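Local coordinates for tegumental protein 20.8 kDa (PDB 5X2D) that probably binds calcium in its full-length form, a liver-fluke tegumental-allergen-like protein whose dynein-light-chain-like domain is this chain, at residues M14-E17 against D18-K21; R24-I27 against P28-G32; S48-D51 against K52-G56. One frame throughout, in Å; residues are numbered along the deposited sequence.

Interaction 1: residues M14-E17 against D18-K21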
loop_
_atom_site.group_PDB
_atom_site.type_symbol
_atom_site.label_atom_id
_atom_site.label_comp_id
_atom_site.label_asym_id
_atom_site.label_seq_id
_atom_site.Cartn_x
_atom_site.Cartn_y
_atom_site.Cartn_z
ATOM N N MET A 14 2.585 -2.070 -17.191
ATOM C CA MET A 14 3.974 -1.820 -17.514
ATOM C C MET A 14 4.463 -2.762 -18.619
ATOM O O MET A 14 3.913 -3.858 -18.816
ATOM C CB MET A 14 4.801 -1.988 -16.223
ATOM C CG MET A 14 6.257 -1.594 -16.294
ATOM S SD MET A 14 7.036 -1.449 -14.657
ATOM C CE MET A 14 5.855 -0.454 -13.740
ATOM N N SER A 15 5.504 -2.335 -19.331
ATOM C CA SER A 15 6.157 -3.181 -20.328
ATOM C C SER A 15 7.051 -4.148 -19.589
ATOM O O SER A 15 7.413 -3.880 -18.448
ATOM C CB SER A 15 6.966 -2.352 -21.336
ATOM O OG SER A 15 8.063 -1.689 -20.720
ATOM N N LEU A 16 7.385 -5.270 -20.219
ATOM C CA LEU A 16 8.331 -6.206 -19.608
ATOM C C LEU A 16 9.675 -5.542 -19.467
ATOM O O LEU A 16 10.416 -5.804 -18.521
ATOM C CB LEU A 16 8.502 -7.490 -20.423
ATOM C CG LEU A 16 7.554 -8.646 -20.148
ATOM C CD1 LEU A 16 7.658 -9.746 -21.212
ATOM C CD2 LEU A 16 7.870 -9.204 -18.765
ATOM N N GLU A 17 9.988 -4.688 -20.433
ATOM C CA GLU A 17 11.261 -3.997 -20.435
ATOM C C GLU A 17 11.410 -3.197 -19.135
ATOM O O GLU A 17 12.416 -3.309 -18.436
ATOM C CB GLU A 17 11.373 -3.093 -21.673
ATOM C CG GLU A 17 12.705 -2.384 -21.807
ATOM C CD GLU A 17 12.826 -1.606 -23.101
ATOM O OE1 GLU A 17 11.786 -1.322 -23.736
ATOM O OE2 GLU A 17 13.971 -1.301 -23.495
ATOM N N ASP A 18 10.374 -2.451 -18.778
ATOM C CA ASP A 18 10.418 -1.661 -17.564
ATOM C C ASP A 18 10.278 -2.513 -16.315
ATOM O O ASP A 18 10.657 -2.098 -15.230
ATOM C CB ASP A 18 9.327 -0.593 -17.586
ATOM C CG ASP A 18 9.540 0.437 -18.679
ATOM O OD1 ASP A 18 10.714 0.702 -19.035
ATOM O OD2 ASP A 18 8.521 0.948 -19.200
ATOM N N GLN A 19 9.722 -3.700 -16.450
ATOM C CA GLN A 19 9.620 -4.581 -15.302
ATOM C C GLN A 19 10.983 -5.159 -15.002
ATOM O O GLN A 19 11.402 -5.271 -13.845
ATOM C CB GLN A 19 8.614 -5.707 -15.543
ATOM C CG GLN A 19 7.189 -5.314 -15.238
ATOM C CD GLN A 19 6.236 -6.388 -15.664
ATOM O OE1 GLN A 19 6.368 -7.528 -15.225
ATOM N NE2 GLN A 19 5.284 -6.051 -16.546
ATOM N N ILE A 20 11.664 -5.528 -16.071
ATOM C CA ILE A 20 12.962 -6.143 -15.968
ATOM C C ILE A 20 13.951 -5.196 -15.303
ATOM O O ILE A 20 14.721 -5.633 -14.458
ATOM C CB ILE A 20 13.474 -6.581 -17.344
ATOM C CG1 ILE A 20 12.727 -7.842 -17.792
ATOM C CG2 ILE A 20 14.970 -6.831 -17.313
ATOM C CD1 ILE A 20 13.052 -8.293 -19.207
ATOM N N LYS A 21 13.912 -3.894 -15.591
ATOM C CA LYS A 21 14.984 -3.067 -15.031
ATOM C C LYS A 21 14.727 -2.766 -13.567
ATOM O O LYS A 21 15.661 -2.462 -12.818
ATOM C CB LYS A 21 15.159 -1.716 -15.752
ATOM C CG LYS A 21 14.672 -1.555 -17.178
ATOM C CD LYS A 21 15.172 -0.191 -17.711
ATOM C CE LYS A 21 14.391 0.337 -18.908
ATOM N NZ LYS A 21 14.824 -0.402 -20.123
#
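Ser-15 and Asp-18 meet at the start of a helix. The backbone N of Asp-18 donates to Ser-15 OG at 3.1 Å, with an N-H...O angle of 159°. The hydroxyl oxygen can receive it because chi1 of Ser-15 (65°) sets OG between the backbone N and the carbonyl carbon. The same hydroxyl gives a weak bond to Asp-18 OD2. This is N-capping by serine, and it opens helix 16-29 of the dynein-light-chain-like domain directly after strand 7-13. The aspartate carboxylate lies near the helix N terminus, where the helix dipole would probably favour its negative charge.

Met-14 packs beside the cap. Its CG lies 3.5 Å from Asp-18 CB, and SD lies 3.9 Å from Gln-19 CG. Gln-19 NE2 reaches back to Met-14 O in a weak bond. Across the first turn, Glu-17 and Lys-21 run side by side in the same direction. Glu-17 OE2 and Lys-21 NZ form a salt bridge at 3.6 Å. The helical bonds start with Gln-19 N to Ser-15 O; Ile-20 N to Leu-16 O and Lys-21 N to Glu-17 O follow. Further out, Met-14 and Gln-19 both rest on Phe-79 of strand 78-83, and Gln-19 also touches Val-9.

Interaction 2: residues R24-I27 against P28-G32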
loop_
_atom_site.group_PDB
_atom_site.type_symbol
_atom_site.label_atom_id
_atom_site.label_comp_id
_atom_site.label_asym_id
_atom_site.label_seq_id
_atom_site.Cartn_x
_atom_site.Cartn_y
_atom_site.Cartn_z
ATOM N N ARG A 24 16.418 -5.983 -12.114
ATOM C CA ARG A 24 17.850 -5.706 -12.114
ATOM C C ARG A 24 18.348 -4.838 -10.955
ATOM O O ARG A 24 19.341 -5.168 -10.315
ATOM C CB ARG A 24 18.194 -5.005 -13.430
ATOM C CG ARG A 24 19.113 -5.751 -14.380
ATOM C CD ARG A 24 20.565 -5.626 -13.939
ATOM N NE ARG A 24 21.485 -6.170 -14.936
ATOM C CZ ARG A 24 22.808 -6.034 -14.890
ATOM N NH1 ARG A 24 23.376 -5.387 -13.882
ATOM N NH2 ARG A 24 23.563 -6.563 -15.844
ATOM N N GLU A 25 17.663 -3.729 -10.694
ATOM C CA GLU A 25 18.094 -2.806 -9.660
ATOM C C GLU A 25 17.764 -3.344 -8.268
ATOM O O GLU A 25 18.524 -3.145 -7.313
ATOM C CB GLU A 25 17.441 -1.427 -9.885
ATOM C CG GLU A 25 17.746 -0.381 -8.826
ATOM C CD GLU A 25 19.166 0.173 -8.955
ATOM O OE1 GLU A 25 19.862 -0.189 -9.945
ATOM O OE2 GLU A 25 19.572 0.985 -8.080
ATOM N N THR A 26 16.642 -4.053 -8.172
ATOM C CA THR A 26 16.133 -4.551 -6.891
ATOM C C THR A 26 16.843 -5.780 -6.304
ATOM O O THR A 26 17.315 -5.750 -5.175
ATOM C CB THR A 26 14.657 -4.930 -7.038
ATOM O OG1 THR A 26 13.921 -3.775 -7.422
ATOM C CG2 THR A 26 14.089 -5.482 -5.751
ATOM N N ILE A 27 16.952 -6.839 -7.096
ATOM C CA ILE A 27 17.377 -8.135 -6.579
ATOM C C ILE A 27 18.741 -8.129 -5.889
ATOM O O ILE A 27 18.913 -8.804 -4.874
ATOM C CB ILE A 27 17.397 -9.210 -7.686
ATOM C CG1 ILE A 27 16.040 -9.306 -8.360
ATOM C CG2 ILE A 27 17.656 -10.563 -7.104
ATOM C CD1 ILE A 27 16.095 -10.036 -9.655
ATOM N N PRO A 28 19.726 -7.389 -6.430
ATOM C CA PRO A 28 20.961 -7.395 -5.635
ATOM C C PRO A 28 20.879 -6.677 -4.276
ATOM O O PRO A 28 21.364 -7.237 -3.294
ATOM C CB PRO A 28 21.969 -6.696 -6.560
ATOM C CG PRO A 28 21.137 -5.916 -7.525
ATOM C CD PRO A 28 19.928 -6.760 -7.747
ATOM N N ILE A 29 20.292 -5.486 -4.199
ATOM C CA ILE A 29 20.353 -4.744 -2.940
ATOM C C ILE A 29 19.163 -4.951 -1.989
ATOM O O ILE A 29 19.239 -4.571 -0.817
ATOM C CB ILE A 29 20.521 -3.224 -3.190
ATOM C CG1 ILE A 29 19.414 -2.679 -4.093
ATOM C CG2 ILE A 29 21.861 -2.955 -3.851
ATOM C CD1 ILE A 29 19.342 -1.167 -4.110
ATOM N N ALA A 30 18.073 -5.538 -2.480
ATOM C CA ALA A 30 16.861 -5.698 -1.662
ATOM C C ALA A 30 16.956 -6.762 -0.546
ATOM O O ALA A 30 16.663 -6.460 0.608
ATOM C CB ALA A 30 15.650 -5.972 -2.559
ATOM N N PRO A 31 17.342 -8.010 -0.878
ATOM C CA PRO A 31 17.405 -9.054 0.162
ATOM C C PRO A 31 18.421 -8.809 1.287
ATOM O O PRO A 31 18.349 -9.465 2.334
ATOM C CB PRO A 31 17.807 -10.306 -0.624
ATOM C CG PRO A 31 18.421 -9.802 -1.873
ATOM C CD PRO A 31 17.669 -8.561 -2.203
ATOM N N GLY A 32 19.356 -7.890 1.074
ATOM C CA GLY A 32 20.327 -7.566 2.099
ATOM C C GLY A 32 19.719 -6.856 3.290
ATOM O O GLY A 32 20.187 -7.010 4.419
#
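Thr-26 and Ala-30 are joined by a backbone hydrogen bond. Ala-30 N donates to Thr-26 O at 2.8 Å, with an N-H...O angle of 147°. The donor sits nearly in line with the C=O bond. The hydroxyl of Thr-26 looks the other way along the helix and is hydrogen-bonded to Ile-22 O.

Two prolines bring ring carbons to carbonyls instead of N-H groups. Pro-28 CD lies 3.1 Å from Arg-24 O, a carbonyl that a regular helix would bond to an N-H at this place. Pro-31 CD is 3.0 Å from Ile-27 O in the same i to i+4 relation. Neither proline nitrogen has a hydrogen to give. Ile-29 also lays a carbon on a carbonyl, with CG1 3.4 Å from Glu-25 O.

Apolar contacts fill the rest. Thr-26 CG2 meets Ala-30 CB at 3.6 Å, because CG2 stands opposite the backbone N (chi1 of OG1 -60°). The Pro-28 ring nests against the preceding turn, and Pro-28 CD touches Ile-27 CB at 3.5 Å. On the domain side, Thr-26 packs on Leu-46 of helix 36-54 and on Phe-81 of strand 78-83, while Ile-29 touches Leu-42.

The arrangement is a proline-kinked C-terminal end of a helix: helix 16-29 loses its regular bonding here and leads into the connection to helix 36-54.

Interaction 3: residues S48-D51 against K52-G56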
loop_
_atom_site.group_PDB
_atom_site.type_symbol
_atom_site.label_atom_id
_atom_site.label_comp_id
_atom_site.label_asym_id
_atom_site.label_seq_id
_atom_site.Cartn_x
_atom_site.Cartn_y
_atom_site.Cartn_z
ATOM N N SER A 48 14.118 6.561 -5.639
ATOM C CA SER A 48 15.052 7.460 -6.283
ATOM C C SER A 48 15.625 6.828 -7.546
ATOM O O SER A 48 16.092 7.543 -8.434
ATOM C CB SER A 48 16.170 7.851 -5.321
ATOM O OG SER A 48 17.108 8.682 -5.972
ATOM N N PHE A 49 15.589 5.495 -7.627
ATOM C CA PHE A 49 15.958 4.803 -8.864
ATOM C C PHE A 49 14.928 4.997 -9.964
ATOM O O PHE A 49 15.275 5.291 -11.107
ATOM C CB PHE A 49 16.117 3.300 -8.646
ATOM C CG PHE A 49 16.231 2.520 -9.933
ATOM C CD1 PHE A 49 17.445 2.451 -10.612
ATOM C CD2 PHE A 49 15.126 1.875 -10.476
ATOM C CE1 PHE A 49 17.561 1.734 -11.803
ATOM C CE2 PHE A 49 15.231 1.155 -11.674
ATOM C CZ PHE A 49 16.449 1.087 -12.336
ATOM N N ALA A 50 13.662 4.806 -9.604
ATOM C CA ALA A 50 12.574 4.847 -10.569
ATOM C C ALA A 50 12.439 6.240 -11.131
ATOM O O ALA A 50 12.359 6.395 -12.351
ATOM C CB ALA A 50 11.263 4.406 -9.937
ATOM N N ASP A 51 12.464 7.248 -10.251
ATOM C CA ASP A 51 12.285 8.637 -10.683
ATOM C C ASP A 51 13.339 9.054 -11.704
ATOM O O ASP A 51 13.039 9.793 -12.642
ATOM C CB ASP A 51 12.327 9.621 -9.503
ATOM C CG ASP A 51 11.317 9.298 -8.408
ATOM O OD1 ASP A 51 10.445 8.424 -8.616
ATOM O OD2 ASP A 51 11.391 9.959 -7.341
ATOM N N LYS A 52 14.564 8.566 -11.543
ATOM C CA LYS A 52 15.604 8.879 -12.511
ATOM C C LYS A 52 15.365 8.110 -13.794
ATOM O O LYS A 52 15.474 8.670 -14.881
ATOM C CB LYS A 52 17.009 8.583 -11.958
ATOM C CG LYS A 52 18.090 8.509 -13.040
ATOM C CD LYS A 52 19.482 8.279 -12.460
ATOM C CE LYS A 52 20.566 8.818 -13.402
ATOM N NZ LYS A 52 20.995 10.226 -13.117
ATOM N N THR A 53 15.047 6.823 -13.673
ATOM C CA THR A 53 14.930 5.974 -14.853
ATOM C C THR A 53 13.604 6.162 -15.605
ATOM O O THR A 53 13.611 6.360 -16.819
ATOM C CB THR A 53 15.104 4.481 -14.480
ATOM O OG1 THR A 53 14.311 4.180 -13.328
ATOM C CG2 THR A 53 16.565 4.173 -14.162
ATOM N N PHE A 54 12.473 6.085 -14.905
ATOM C CA PHE A 54 11.167 6.137 -15.575
ATOM C C PHE A 54 10.468 7.506 -15.596
ATOM O O PHE A 54 9.479 7.686 -16.308
ATOM C CB PHE A 54 10.230 5.096 -14.953
ATOM C CG PHE A 54 10.846 3.723 -14.849
ATOM C CD1 PHE A 54 11.285 3.063 -15.982
ATOM C CD2 PHE A 54 10.978 3.092 -13.621
ATOM C CE1 PHE A 54 11.848 1.821 -15.896
ATOM C CE2 PHE A 54 11.539 1.827 -13.533
ATOM C CZ PHE A 54 11.975 1.195 -14.668
ATOM N N GLY A 55 10.963 8.467 -14.826
ATOM C CA GLY A 55 10.338 9.778 -14.795
ATOM C C GLY A 55 9.258 9.906 -13.731
ATOM O O GLY A 55 8.719 8.903 -13.255
ATOM N N GLY A 56 8.976 11.142 -13.324
ATOM C CA GLY A 56 7.899 11.425 -12.388
ATOM C C GLY A 56 8.232 11.071 -10.956
ATOM O O GLY A 56 9.354 10.644 -10.672
#
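Lys-52 lies in the last turn of the helix, and its CB is 3.8 Å from Ser-48 O.

Thr-53 makes the main side-chain contact, with Phe-49. Thr-53 CG2 sits over one face of the Phe-49 ring, 3.9 Å from the ring centroid and 26° off the normal, a CH-pi contact. Phe-49 can offer that face because its CG is turned opposite the backbone N (chi1 169°), which carries the ring forward along the helix. Thr-53 also grips Phe-49 O twice. Thr-53 N donates to Phe-49 O at 3.0 Å. Thr-53 OG1 donates to Phe-49 O at 2.7 Å, from above the carbonyl plane. This turns the hydroxyl back onto its own helix and uses its proton there.

Phe-54 follows. Its N donates to Ala-50 O. The ring packs against Ala-50, with Phe-54 CD2 3.9 Å from Ala-50 CB. Phe-54 CE2 approaches Phe-49 CE2 at 4.2 Å. The two aromatic side chains both pack on helix 16-29, and Phe-54 reaches Ile-22 there.

Gly-55 leaves the helix with phi 90°. Its N gives a weak bond to Asp-51 O, the last of the i+4 series. Its own carbonyl accepts from Trp-58 NE1 and Gln-92 NE2, which ties the turn to the sheet.

Gly-56 also has positive phi. Gly-56 O lies 3.6 Å from Asp-51 CA in a CA-H...O contact. The carboxylate of Asp-51 leans over the turn: OD1 takes a weak bond from Trp-58 N, and OD2 has a long, weak ion pair with Lys-47.

This is a glycine-terminated helix C-end, closing helix 36-54 and turning the chain into strand 58-63 of the dynein-light-chain-like domain.

How the interactions relate
The three contacts run in series along the chain; none nests in or crosses another, and each is local. Interaction 1 caps the start of helix 16-29, just after strand 7-13. Interaction 2 lies at the other end of that helix, about 16 Å away between centres, where the chain turns toward helix 36-54. Interaction 3 ends helix 36-54 and leads to strand 58-63. The return brings the second helix alongside the first. Asp-18 OD1 of interaction 1 lies 3.5 Å from Phe-54 CE1 of interaction 3. Glu-25 CD of interaction 2 lies 3.3 Å from Phe-49 CD1. Interaction 3 thus packs along helix 16-29 from its first turn to Glu-25.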